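PDB 4EWT: peptidase, M20/M25/M40 family from Staphylococcus aureus, which probably hydrolyses the amide bond of N-acylated amino acids or related substrates, as other M20-family amidohydrolases do, and binds two manganese ions. Local coordinates for residues V62-G67 / E121-F126; G70-I75 / T127-V132; F188-Q193 / V287-E292; G238-K243 / D251-E256. One frame throughout, in Å; residues are numbered along the deposited sequence.

Contact 1 (V62-G67 / E121-F126)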
loop_
_atom_site.group_PDB
_atom_site.type_symbol
_atom_site.label_atom_id
_atom_site.label_comp_id
_atom_site.label_asym_id
_atom_site.label_seq_id
_atom_site.Cartn_x
_atom_site.Cartn_y
_atom_site.Cartn_z
ATOM N N VAL A 62 26.107 45.323 15.215
ATOM C CA VAL A 62 27.239 46.125 15.691
ATOM C C VAL A 62 28.264 46.346 14.576
ATOM O O VAL A 62 28.787 45.393 13.989
ATOM C CB VAL A 62 27.848 45.631 17.055
ATOM C CG1 VAL A 62 26.926 44.642 17.739
ATOM C CG2 VAL A 62 29.242 45.050 16.899
ATOM N N THR A 63 28.493 47.619 14.260
ATOM C CA THR A 63 29.387 48.017 13.178
ATOM C C THR A 63 30.773 48.395 13.714
ATOM O O THR A 63 30.903 49.201 14.637
ATOM C CB THR A 63 28.783 49.173 12.338
ATOM O OG1 THR A 63 27.534 48.752 11.774
ATOM C CG2 THR A 63 29.708 49.573 11.196
ATOM N N ILE A 64 31.794 47.771 13.135
ATOM C CA ILE A 64 33.181 48.081 13.438
ATOM C C ILE A 64 33.777 48.708 12.179
ATOM O O ILE A 64 34.222 47.997 11.267
ATOM C CB ILE A 64 33.990 46.815 13.821
ATOM C CG1 ILE A 64 33.228 45.948 14.833
ATOM C CG2 ILE A 64 35.371 47.203 14.351
ATOM C CD1 ILE A 64 33.820 44.559 15.023
ATOM N N ASP A 65 33.759 50.038 12.123
ATOM C CA ASP A 65 34.291 50.765 10.974
ATOM C C ASP A 65 35.751 51.100 11.236
ATOM O O ASP A 65 36.081 51.723 12.247
ATOM C CB ASP A 65 33.475 52.041 10.717
ATOM C CG ASP A 65 33.796 52.703 9.368
ATOM O OD1 ASP A 65 34.826 52.368 8.735
ATOM O OD2 ASP A 65 33.012 53.578 8.937
ATOM N N SER A 66 36.624 50.682 10.323
ATOM C CA SER A 66 38.057 50.940 10.452
ATOM C C SER A 66 38.384 52.430 10.292
ATOM O O SER A 66 39.461 52.879 10.680
ATOM C CB SER A 66 38.835 50.131 9.418
ATOM O OG SER A 66 38.679 50.698 8.130
ATOM N N GLY A 67 37.446 53.178 9.712
ATOM C CA GLY A 67 37.632 54.595 9.419
ATOM C C GLY A 67 38.083 54.807 7.985
ATOM O O GLY A 67 38.110 55.938 7.494
ATOM N N GLU A 121 39.742 46.781 18.589
ATOM C CA GLU A 121 41.002 47.371 19.030
ATOM C C GLU A 121 42.091 47.246 17.962
ATOM O O GLU A 121 43.237 47.638 18.181
ATOM C CB GLU A 121 41.424 46.825 20.410
ATOM C CG GLU A 121 41.791 45.365 20.470
ATOM C CD GLU A 121 41.519 44.736 21.832
ATOM O OE1 GLU A 121 42.051 43.633 22.091
ATOM O OE2 GLU A 121 40.761 45.320 22.640
ATOM N N MET A 122 41.702 46.734 16.795
ATOM C CA MET A 122 42.625 46.518 15.685
ATOM C C MET A 122 42.195 47.223 14.399
ATOM O O MET A 122 42.498 46.752 13.299
ATOM C CB MET A 122 42.803 45.022 15.413
ATOM C CG MET A 122 43.410 44.234 16.569
ATOM S SD MET A 122 43.733 42.517 16.123
ATOM C CE MET A 122 45.191 42.706 15.098
ATOM N N LYS A 123 41.514 48.358 14.531
ATOM C CA LYS A 123 41.078 49.119 13.362
ATOM C C LYS A 123 42.254 49.554 12.488
ATOM O O LYS A 123 42.073 49.826 11.296
ATOM C CB LYS A 123 40.228 50.324 13.769
ATOM C CG LYS A 123 38.895 49.953 14.398
ATOM C CD LYS A 123 38.099 51.194 14.750
ATOM C CE LYS A 123 36.735 50.838 15.320
ATOM N NZ LYS A 123 35.920 52.069 15.528
ATOM N N ASP A 124 43.450 49.518 13.045
ATOM C CA ASP A 124 44.690 49.930 12.374
ATOM C C ASP A 124 45.190 48.742 11.530
ATOM O O ASP A 124 46.195 48.855 10.889
ATOM C CB ASP A 124 45.810 50.283 13.364
ATOM C CG ASP A 124 45.575 51.606 14.081
ATOM O OD1 ASP A 124 44.639 52.338 13.707
ATOM O OD2 ASP A 124 46.339 51.913 15.022
ATOM N N SER A 125 44.499 47.627 11.574
ATOM C CA SER A 125 44.912 46.423 10.837
ATOM C C SER A 125 43.988 45.981 9.696
ATOM O O SER A 125 44.225 44.938 9.076
ATOM C CB SER A 125 45.136 45.254 11.804
ATOM O OG SER A 125 46.171 45.555 12.721
ATOM N N PHE A 126 42.936 46.750 9.423
ATOM C CA PHE A 126 42.069 46.464 8.276
ATOM C C PHE A 126 41.425 47.721 7.709
ATOM O O PHE A 126 41.590 48.815 8.256
ATOM C CB PHE A 126 41.016 45.378 8.593
ATOM C CG PHE A 126 40.042 45.751 9.684
ATOM C CD1 PHE A 126 38.807 46.313 9.370
ATOM C CD2 PHE A 126 40.349 45.513 11.028
ATOM C CE1 PHE A 126 37.897 46.650 10.373
ATOM C CE2 PHE A 126 39.447 45.843 12.045
ATOM C CZ PHE A 126 38.223 46.414 11.719
#

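Contact 2 (G70-I75 / T127-V132)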
loop_
_atom_site.group_PDB
_atom_site.type_symbol
_atom_site.label_atom_id
_atom_site.label_comp_id
_atom_site.label_asym_id
_atom_site.label_seq_id
_atom_site.Cartn_x
_atom_site.Cartn_y
_atom_site.Cartn_z
ATOM N N GLY A 70 36.545 50.612 2.095
ATOM C CA GLY A 70 36.747 49.207 1.786
ATOM C C GLY A 70 35.490 48.361 1.814
ATOM O O GLY A 70 34.374 48.857 1.999
ATOM N N LYS A 71 35.701 47.075 1.681
ATOM C CA LYS A 71 34.659 46.060 1.722
ATOM C C LYS A 71 33.908 46.007 3.028
ATOM O O LYS A 71 34.343 46.559 4.013
ATOM C CB LYS A 71 35.328 44.724 1.537
ATOM C CG LYS A 71 35.808 44.512 0.176
ATOM C CD LYS A 71 36.935 43.580 0.122
ATOM C CE LYS A 71 37.124 43.075 -1.288
ATOM N NZ LYS A 71 37.900 41.822 -1.307
ATOM N N THR A 72 32.794 45.301 3.043
ATOM C CA THR A 72 32.077 45.081 4.283
ATOM C C THR A 72 31.772 43.599 4.420
ATOM O O THR A 72 31.096 43.008 3.572
ATOM C CB THR A 72 30.769 45.891 4.329
ATOM O OG1 THR A 72 31.062 47.284 4.165
ATOM C CG2 THR A 72 30.053 45.680 5.653
ATOM N N LEU A 73 32.299 43.011 5.488
ATOM C CA LEU A 73 32.101 41.612 5.777
ATOM C C LEU A 73 31.216 41.485 6.999
ATOM O O LEU A 73 31.514 42.059 8.052
ATOM C CB LEU A 73 33.438 40.924 6.043
ATOM C CG LEU A 73 33.376 39.470 6.514
ATOM C CD1 LEU A 73 32.784 38.561 5.430
ATOM C CD2 LEU A 73 34.753 38.988 6.929
ATOM N N ALA A 74 30.128 40.734 6.851
ATOM C CA ALA A 74 29.261 40.452 7.978
ATOM C C ALA A 74 29.635 39.111 8.583
ATOM O O ALA A 74 29.904 38.142 7.866
ATOM C CB ALA A 74 27.805 40.478 7.569
ATOM N N ILE A 75 29.673 39.069 9.909
ATOM C CA ILE A 75 29.905 37.823 10.635
ATOM C C ILE A 75 28.735 37.591 11.593
ATOM O O ILE A 75 28.287 38.510 12.268
ATOM C CB ILE A 75 31.287 37.810 11.344
ATOM C CG1 ILE A 75 31.443 39.011 12.279
ATOM C CG2 ILE A 75 32.409 37.818 10.290
ATOM C CD1 ILE A 75 32.743 39.017 13.056
ATOM N N THR A 127 40.705 47.547 6.603
ATOM C CA THR A 127 39.956 48.623 5.958
ATOM C C THR A 127 38.496 48.205 5.803
ATOM O O THR A 127 38.157 47.038 5.977
ATOM C CB THR A 127 40.523 48.964 4.571
ATOM O OG1 THR A 127 40.397 47.822 3.717
ATOM C CG2 THR A 127 41.995 49.374 4.669
ATOM N N GLY A 128 37.639 49.164 5.466
ATOM C CA GLY A 128 36.209 48.906 5.350
ATOM C C GLY A 128 35.583 48.650 6.706
ATOM O O GLY A 128 35.959 49.277 7.694
ATOM N N LYS A 129 34.638 47.715 6.750
ATOM C CA LYS A 129 33.843 47.483 7.942
ATOM C C LYS A 129 33.611 46.006 8.223
ATOM O O LYS A 129 33.530 45.179 7.306
ATOM C CB LYS A 129 32.465 48.141 7.808
ATOM C CG LYS A 129 32.438 49.650 7.679
ATOM C CD LYS A 129 31.010 50.102 7.411
ATOM C CE LYS A 129 30.962 51.435 6.691
ATOM N NZ LYS A 129 29.669 51.559 5.954
ATOM N N VAL A 130 33.483 45.694 9.507
ATOM C CA VAL A 130 32.914 44.437 9.947
ATOM C C VAL A 130 31.509 44.751 10.436
ATOM O O VAL A 130 31.300 45.708 11.188
ATOM C CB VAL A 130 33.703 43.809 11.111
ATOM C CG1 VAL A 130 33.125 42.446 11.470
ATOM C CG2 VAL A 130 35.169 43.674 10.764
ATOM N N VAL A 131 30.548 43.955 9.989
ATOM C CA VAL A 131 29.201 44.001 10.522
ATOM C C VAL A 131 28.988 42.715 11.319
ATOM O O VAL A 131 28.856 41.640 10.752
ATOM C CB VAL A 131 28.129 44.141 9.396
ATOM C CG1 VAL A 131 26.723 44.029 9.961
ATOM C CG2 VAL A 131 28.294 45.473 8.672
ATOM N N VAL A 132 28.969 42.834 12.637
ATOM C CA VAL A 132 28.665 41.704 13.484
ATOM C C VAL A 132 27.153 41.620 13.634
ATOM O O VAL A 132 26.509 42.605 14.005
ATOM C CB VAL A 132 29.338 41.836 14.855
ATOM C CG1 VAL A 132 29.011 40.637 15.719
ATOM C CG2 VAL A 132 30.838 41.987 14.677
#

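Contact 3 (F188-Q193 / V287-E292)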
loop_
_atom_site.group_PDB
_atom_site.type_symbol
_atom_site.label_atom_id
_atom_site.label_comp_id
_atom_site.label_asym_id
_atom_site.label_seq_id
_atom_site.Cartn_x
_atom_site.Cartn_y
_atom_site.Cartn_z
ATOM N N PHE A 188 3.512 20.813 5.658
ATOM C CA PHE A 188 2.177 20.709 5.092
ATOM C C PHE A 188 1.156 20.118 6.053
ATOM O O PHE A 188 1.487 19.306 6.928
ATOM C CB PHE A 188 2.193 19.937 3.755
ATOM C CG PHE A 188 2.648 18.500 3.872
ATOM C CD1 PHE A 188 1.721 17.474 3.936
ATOM C CD2 PHE A 188 4.008 18.186 3.868
ATOM C CE1 PHE A 188 2.138 16.124 4.025
ATOM C CE2 PHE A 188 4.456 16.841 3.951
ATOM C CZ PHE A 188 3.527 15.817 4.033
ATOM N N LYS A 189 -0.087 20.554 5.879
ATOM C CA LYS A 189 -1.225 19.946 6.549
ATOM C C LYS A 189 -2.145 19.459 5.456
ATOM O O LYS A 189 -2.371 20.162 4.472
ATOM C CB LYS A 189 -1.961 20.967 7.423
ATOM C CG LYS A 189 -1.099 21.541 8.535
ATOM C CD LYS A 189 -1.850 22.585 9.346
ATOM C CE LYS A 189 -1.001 23.083 10.525
ATOM N NZ LYS A 189 -1.320 24.506 10.862
ATOM N N LEU A 190 -2.653 18.244 5.608
ATOM C CA LEU A 190 -3.593 17.720 4.638
ATOM C C LEU A 190 -4.839 17.259 5.358
ATOM O O LEU A 190 -4.775 16.429 6.279
ATOM C CB LEU A 190 -2.979 16.568 3.837
ATOM C CG LEU A 190 -3.912 15.758 2.924
ATOM C CD1 LEU A 190 -4.462 16.578 1.727
ATOM C CD2 LEU A 190 -3.175 14.534 2.441
ATOM N N LYS A 191 -5.971 17.808 4.950
ATOM C CA LYS A 191 -7.222 17.340 5.474
ATOM C C LYS A 191 -7.824 16.417 4.434
ATOM O O LYS A 191 -7.916 16.777 3.275
ATOM C CB LYS A 191 -8.162 18.498 5.819
ATOM C CG LYS A 191 -9.549 18.019 6.239
ATOM C CD LYS A 191 -10.365 19.104 6.925
ATOM C CE LYS A 191 -10.872 20.117 5.937
ATOM N NZ LYS A 191 -12.006 20.926 6.523
ATOM N N VAL A 192 -8.181 15.212 4.859
ATOM C CA VAL A 192 -8.811 14.221 3.991
ATOM C C VAL A 192 -10.246 14.061 4.490
ATOM O O VAL A 192 -10.478 13.527 5.587
ATOM C CB VAL A 192 -8.067 12.849 4.006
ATOM C CG1 VAL A 192 -8.740 11.847 3.066
ATOM C CG2 VAL A 192 -6.561 12.998 3.598
ATOM N N GLN A 193 -11.196 14.566 3.709
ATOM C CA GLN A 193 -12.597 14.513 4.073
ATOM C C GLN A 193 -13.305 13.434 3.259
ATOM O O GLN A 193 -13.406 13.539 2.035
ATOM C CB GLN A 193 -13.246 15.892 3.844
ATOM C CG GLN A 193 -14.775 15.955 3.996
ATOM C CD GLN A 193 -15.227 15.905 5.435
ATOM O OE1 GLN A 193 -15.924 14.969 5.843
ATOM N NE2 GLN A 193 -14.846 16.916 6.220
ATOM N N VAL A 287 -12.551 11.218 -2.024
ATOM C CA VAL A 287 -12.474 12.099 -0.865
ATOM C C VAL A 287 -12.235 13.525 -1.326
ATOM O O VAL A 287 -11.896 13.742 -2.492
ATOM C CB VAL A 287 -11.329 11.687 0.075
ATOM C CG1 VAL A 287 -11.711 10.427 0.858
ATOM C CG2 VAL A 287 -10.011 11.483 -0.709
ATOM N N THR A 288 -12.409 14.496 -0.427
ATOM C CA THR A 288 -11.992 15.883 -0.693
ATOM C C THR A 288 -10.721 16.148 0.111
ATOM O O THR A 288 -10.677 15.881 1.317
ATOM C CB THR A 288 -13.076 16.895 -0.274
ATOM O OG1 THR A 288 -14.320 16.475 -0.820
ATOM C CG2 THR A 288 -12.771 18.309 -0.795
ATOM N N CYS A 289 -9.690 16.672 -0.553
ATOM C CA CYS A 289 -8.424 16.946 0.117
ATOM C C CYS A 289 -8.203 18.439 0.226
ATOM O O CYS A 289 -8.378 19.156 -0.759
ATOM C CB CYS A 289 -7.282 16.357 -0.681
ATOM S SG CYS A 289 -7.179 14.595 -0.519
ATOM N N THR A 290 -7.804 18.898 1.409
ATOM C CA THR A 290 -7.400 20.295 1.597
ATOM C C THR A 290 -5.944 20.320 2.017
ATOM O O THR A 290 -5.604 19.994 3.158
ATOM C CB THR A 290 -8.297 21.039 2.616
ATOM O OG1 THR A 290 -9.666 20.737 2.332
ATOM C CG2 THR A 290 -8.091 22.579 2.535
ATOM N N LEU A 291 -5.090 20.682 1.062
ATOM C CA LEU A 291 -3.658 20.767 1.273
ATOM C C LEU A 291 -3.227 22.221 1.477
ATOM O O LEU A 291 -3.555 23.105 0.672
ATOM C CB LEU A 291 -2.920 20.156 0.087
ATOM C CG LEU A 291 -1.405 19.942 0.173
ATOM C CD1 LEU A 291 -1.041 19.022 1.300
ATOM C CD2 LEU A 291 -0.887 19.397 -1.163
ATOM N N GLU A 292 -2.542 22.451 2.595
ATOM C CA GLU A 292 -1.867 23.712 2.877
ATOM C C GLU A 292 -0.378 23.349 2.856
ATOM O O GLU A 292 0.068 22.503 3.618
ATOM C CB GLU A 292 -2.263 24.244 4.258
ATOM C CG GLU A 292 -3.763 24.540 4.437
ATOM C CD GLU A 292 -4.157 24.768 5.906
ATOM O OE1 GLU A 292 -5.136 24.132 6.363
ATOM O OE2 GLU A 292 -3.482 25.571 6.609
#

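Contact 4 (G238-K243 / D251-E256)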
loop_
_atom_site.group_PDB
_atom_site.type_symbol
_atom_site.label_atom_id
_atom_site.label_comp_id
_atom_site.label_asym_id
_atom_site.label_seq_id
_atom_site.Cartn_x
_atom_site.Cartn_y
_atom_site.Cartn_z
ATOM N N GLY A 238 4.461 13.152 10.483
ATOM C CA GLY A 238 4.594 13.099 11.920
ATOM C C GLY A 238 3.279 13.066 12.675
ATOM O O GLY A 238 3.249 12.722 13.858
ATOM N N SER A 239 2.183 13.409 12.000
ATOM C CA SER A 239 0.878 13.441 12.666
ATOM C C SER A 239 -0.198 12.886 11.734
ATOM O O SER A 239 -0.429 13.421 10.650
ATOM C CB SER A 239 0.549 14.862 13.111
ATOM O OG SER A 239 -0.561 14.878 13.968
ATOM N N PHE A 240 -0.797 11.762 12.134
ATOM C CA PHE A 240 -1.939 11.209 11.417
ATOM C C PHE A 240 -3.060 11.255 12.457
ATOM O O PHE A 240 -3.182 10.357 13.297
ATOM C CB PHE A 240 -1.610 9.777 10.958
ATOM C CG PHE A 240 -2.660 9.130 10.042
ATOM C CD1 PHE A 240 -2.299 8.649 8.800
ATOM C CD2 PHE A 240 -3.970 8.945 10.456
ATOM C CE1 PHE A 240 -3.239 8.028 7.956
ATOM C CE2 PHE A 240 -4.927 8.337 9.617
ATOM C CZ PHE A 240 -4.557 7.877 8.374
ATOM N N ASP A 241 -3.832 12.341 12.455
ATOM C CA ASP A 241 -4.865 12.498 13.467
ATOM C C ASP A 241 -6.165 11.892 12.978
ATOM O O ASP A 241 -6.925 12.534 12.279
ATOM C CB ASP A 241 -5.015 13.961 13.897
ATOM C CG ASP A 241 -5.971 14.140 15.066
ATOM O OD1 ASP A 241 -6.276 13.157 15.790
ATOM O OD2 ASP A 241 -6.425 15.284 15.269
ATOM N N GLY A 242 -6.379 10.623 13.335
ATOM C CA GLY A 242 -7.569 9.862 12.937
ATOM C C GLY A 242 -8.305 9.221 14.109
ATOM O O GLY A 242 -9.000 8.212 13.939
ATOM N N LYS A 243 -8.146 9.789 15.300
ATOM C CA LYS A 243 -8.800 9.255 16.486
ATOM C C LYS A 243 -10.323 9.368 16.355
ATOM O O LYS A 243 -10.857 10.386 15.932
ATOM C CB LYS A 243 -8.305 9.930 17.762
ATOM C CG LYS A 243 -8.852 9.252 19.039
ATOM C CD LYS A 243 -8.408 9.974 20.284
ATOM C CE LYS A 243 -9.118 9.416 21.537
ATOM N NZ LYS A 243 -9.089 7.899 21.552
ATOM N N ASP A 251 -14.930 10.122 9.373
ATOM C CA ASP A 251 -15.327 11.071 8.310
ATOM C C ASP A 251 -14.190 11.943 7.782
ATOM O O ASP A 251 -14.221 12.368 6.626
ATOM C CB ASP A 251 -16.482 11.973 8.790
ATOM C CG ASP A 251 -16.076 12.920 9.905
ATOM O OD1 ASP A 251 -15.225 12.553 10.756
ATOM O OD2 ASP A 251 -16.621 14.052 9.947
ATOM N N VAL A 252 -13.205 12.203 8.639
ATOM C CA VAL A 252 -12.114 13.107 8.330
ATOM C C VAL A 252 -10.848 12.686 9.081
ATOM O O VAL A 252 -10.923 12.266 10.239
ATOM C CB VAL A 252 -12.488 14.591 8.609
ATOM C CG1 VAL A 252 -12.861 14.794 10.057
ATOM C CG2 VAL A 252 -11.346 15.532 8.217
ATOM N N VAL A 253 -9.707 12.721 8.395
ATOM C CA VAL A 253 -8.415 12.614 9.067
ATOM C C VAL A 253 -7.563 13.861 8.775
ATOM O O VAL A 253 -7.651 14.467 7.703
ATOM C CB VAL A 253 -7.630 11.271 8.793
ATOM C CG1 VAL A 253 -8.503 10.022 9.050
ATOM C CG2 VAL A 253 -7.058 11.219 7.418
ATOM N N GLU A 254 -6.782 14.301 9.731
ATOM C CA GLU A 254 -5.834 15.366 9.520
ATOM C C GLU A 254 -4.437 14.862 9.567
ATOM O O GLU A 254 -4.015 14.296 10.509
ATOM C CB GLU A 254 -5.932 16.479 10.534
ATOM C CG GLU A 254 -7.240 17.017 10.721
ATOM C CD GLU A 254 -7.554 18.160 9.860
ATOM O OE1 GLU A 254 -6.723 18.591 9.065
ATOM O OE2 GLU A 254 -8.680 18.611 9.972
ATOM N N ILE A 255 -3.740 15.109 8.500
ATOM C CA ILE A 255 -2.366 14.687 8.363
ATOM C C ILE A 255 -1.455 15.907 8.398
ATOM O O ILE A 255 -1.733 16.914 7.757
ATOM C CB ILE A 255 -2.159 13.871 7.071
ATOM C CG1 ILE A 255 -2.677 12.433 7.269
ATOM C CG2 ILE A 255 -0.686 13.904 6.630
ATOM C CD1 ILE A 255 -3.142 11.773 5.958
ATOM N N GLU A 256 -0.380 15.819 9.176
ATOM C CA GLU A 256 0.627 16.858 9.158
ATOM C C GLU A 256 1.986 16.251 8.875
ATOM O O GLU A 256 2.347 15.196 9.424
ATOM C CB GLU A 256 0.641 17.637 10.469
ATOM C CG GLU A 256 -0.609 18.473 10.710
ATOM C CD GLU A 256 -0.546 19.253 12.010
ATOM O OE1 GLU A 256 0.367 18.981 12.816
ATOM O OE2 GLU A 256 -1.408 20.138 12.234
HETATM O O HOH W 1 -2.500 15.884 12.479
HETATM O O HOH W 2 -0.505 17.626 15.602
#

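Contact 1 (V62-G67 / E121-F126)
The Phe126 ring meets Ile64 at its edge: CG2 of Ile64 lies near the ring plane, 4.0 Å from CZ of Phe126. The two side chains cross at about a right angle. Ser66 approaches the same ring obliquely, with its CB 3.7 Å from CE1 of Phe126. Phe126 CG stands between its own backbone N and carbonyl carbon (chi1 62°), and this turns the ring toward Ile64 and Ser66. The Ser66 CB also packs on the backbone, 3.3 Å from Phe126 O. The hydroxyl of Ser66 is engaged by Gly128 and Lys68.

Lys123 runs alongside the chain at Asp65 and Ser66. Its extended chain brings CD of Lys123 to 3.3 Å from Asp65 O, and CE touches CG2 of Ile64. The ammonium NZ of Lys123 gives Asp65 O a weak hydrogen bond of 3.3 Å. Its stronger partner is the carboxylate of Asp48, in a salt bridge. Asp65 turns its own carboxylate back: OD1 of Asp65 takes the N-H of Gly67 at 2.9 Å (N to OD1), from above the carboxylate plane. This is an Asx turn spanning Asp65 to Gly67.

The contact joins strand 60-65 to the loop between helix 105-120 and strand 129-135. Strand 60-65 also pairs with strand 129-135 in the mixed sheet. Phe126 further touches Leu388 near the C-terminus.

Contact 2 (G70-I75 / T127-V132)
Ile75 lies against two valines of the neighbouring strand, Val130 and Val132. Its CB carries CG1 between the backbone N and the carbonyl carbon (chi1 56°), which swings the longer branch over the adjacent strand. CG1 of Ile75 is 3.9 Å from CG2 of Val132 and equally close to CG1 of Val130. The tip, CD1 of Ile75, sits 3.8 Å from CG1 of Val130 and also touches CG2 of Val132.

On the other face, CG2 of Thr72 meets CG2 of Val131 at 3.5 Å. Ala74 CB packs on CB of the same valine.

The strands are parallel. Lys71 O accepts from Lys129 N, Leu73 N gives to Lys129 O, Leu73 O accepts from Val131 N, and Ile75 N gives to Val131 O at 2.8 Å. Gly70 and Gly128 come together ahead of the strands, CA to CA 3.6 Å, where neither has a side chain in the way.

Helix 372-386 covers the face of Leu73, Ile75 and Val130, and helix 105-120 joins it at Ile75 and Val132. Four regular bonds satisfy the buried backbone between the strands, while the side chains around them are mostly aliphatic. The chemistry is that of a hydrophobic alpha/beta core.

Contact 3 (F188-Q193 / V287-E292)
Strands 188-193 and 288-292 run antiparallel, their axes 4.6 Å apart at closest approach and their directions at 169°. Three hydrogen-bonded pairs, Lys189 with Glu292, Lys191 with Thr290 and Gln193 with Thr288, supply six backbone bonds. The bond from Glu292 N to Lys189 O is nearly straight, with 174° at the hydrogen.

Leu190, Val192, Cys289 and Leu291 share one face. Leu190 has CG anti to its backbone N (chi1 171°) and sends CD1 across to CB of Cys289, 3.7 Å away. CD1 of Leu291 comes back to CB of Leu190 at 4.0 Å. CD1 of Leu291 also approaches the Phe188 ring obliquely, 4.1 Å from CD1 of Phe188. Farther along, CG1 of Val192 sits 4.0 Å from CB of Val287, which also packs on the carbonyl of Gln193.

The other face is polar. Lys191 and Thr290 lie side by side and point the same way, CE of Lys191 3.9 Å from OG1 of Thr290. Lys189 and Glu292 are neighbours too, but NZ of Lys189 and OE2 of Glu292 stay 4.9 Å apart. Their attraction would act through space, without a direct salt bridge. Lys189 also packs on Phe246 of the second subunit.

Helices 264-285 and 208-226 cover the apolar face. Leu190 touches Phe215 and Ser278, and Cys289 also reaches Ser278. An antiparallel sheet with two helices on one face is typical of the lid, or dimerisation, domain of M20 enzymes.

Contact 4 (G238-K243 / D251-E256)
Phe240 has its CG anti to the backbone N (chi1 -173°), while CG1 of Ile255 lies beside its own N (chi1 -78°). These torsions put the two side chains next to each other, pointing the same way. The segments belong to the antiparallel beta hairpin of strands 233-242 and 248-261. CG1 of Ile255 rests over one face of the Phe240 ring, 4.1 Å from CD1 of Phe240. CG1 of Val253 meets the ring obliquely at CE2, and also packs on CA of Gly242.

A classic beta bulge interrupts the pairing: Gly238 and Ser239 both face Glu256. Glu256 O takes a weak bond from Gly238 N and a straighter one from Ser239 N. Beyond it, Asp241 and Glu254 bond each other through their backbones, Asp241 N to Glu254 O at 2.8 Å.

On the polar face, CB of Ser239 packs on CB of Glu256 at 3.8 Å. The hydroxyl of Ser239 is engaged by the N-H of Gly244 of the second subunit. Phe240 stacks on Phe240 of that subunit, and Phe240 and Gly242 pair with one of its strands. The sheet therefore runs on across the interface, and the hairpin edge forms part of it.

Two waters bind here. One donates to Ser239 OG at 2.6 Å and to Glu254 O at 2.9 Å. The other accepts from Ser239 OG and donates to OE1 of Glu256 at 3.2 Å.

The four contacts form two pairs on opposite sides of the centre of the chain. Contacts 1 and 2 have centres 9 Å apart and share the mixed sheet, where strand 129-135 lies between strands 60-65 and 72-78. Their segments alternate along the chain. Contacts 3 and 4 have centres 10 Å apart in the antiparallel sheet, where strands 179-193 and 248-261 are neighbours. Contact 4 falls in sequence between the two segments of contact 3. Centres of contacts 1 and 3 are about 55 Å apart. This fits the two-domain plan of M20 enzymes: a metal-binding catalytic domain and a second domain that, here, meets another subunit.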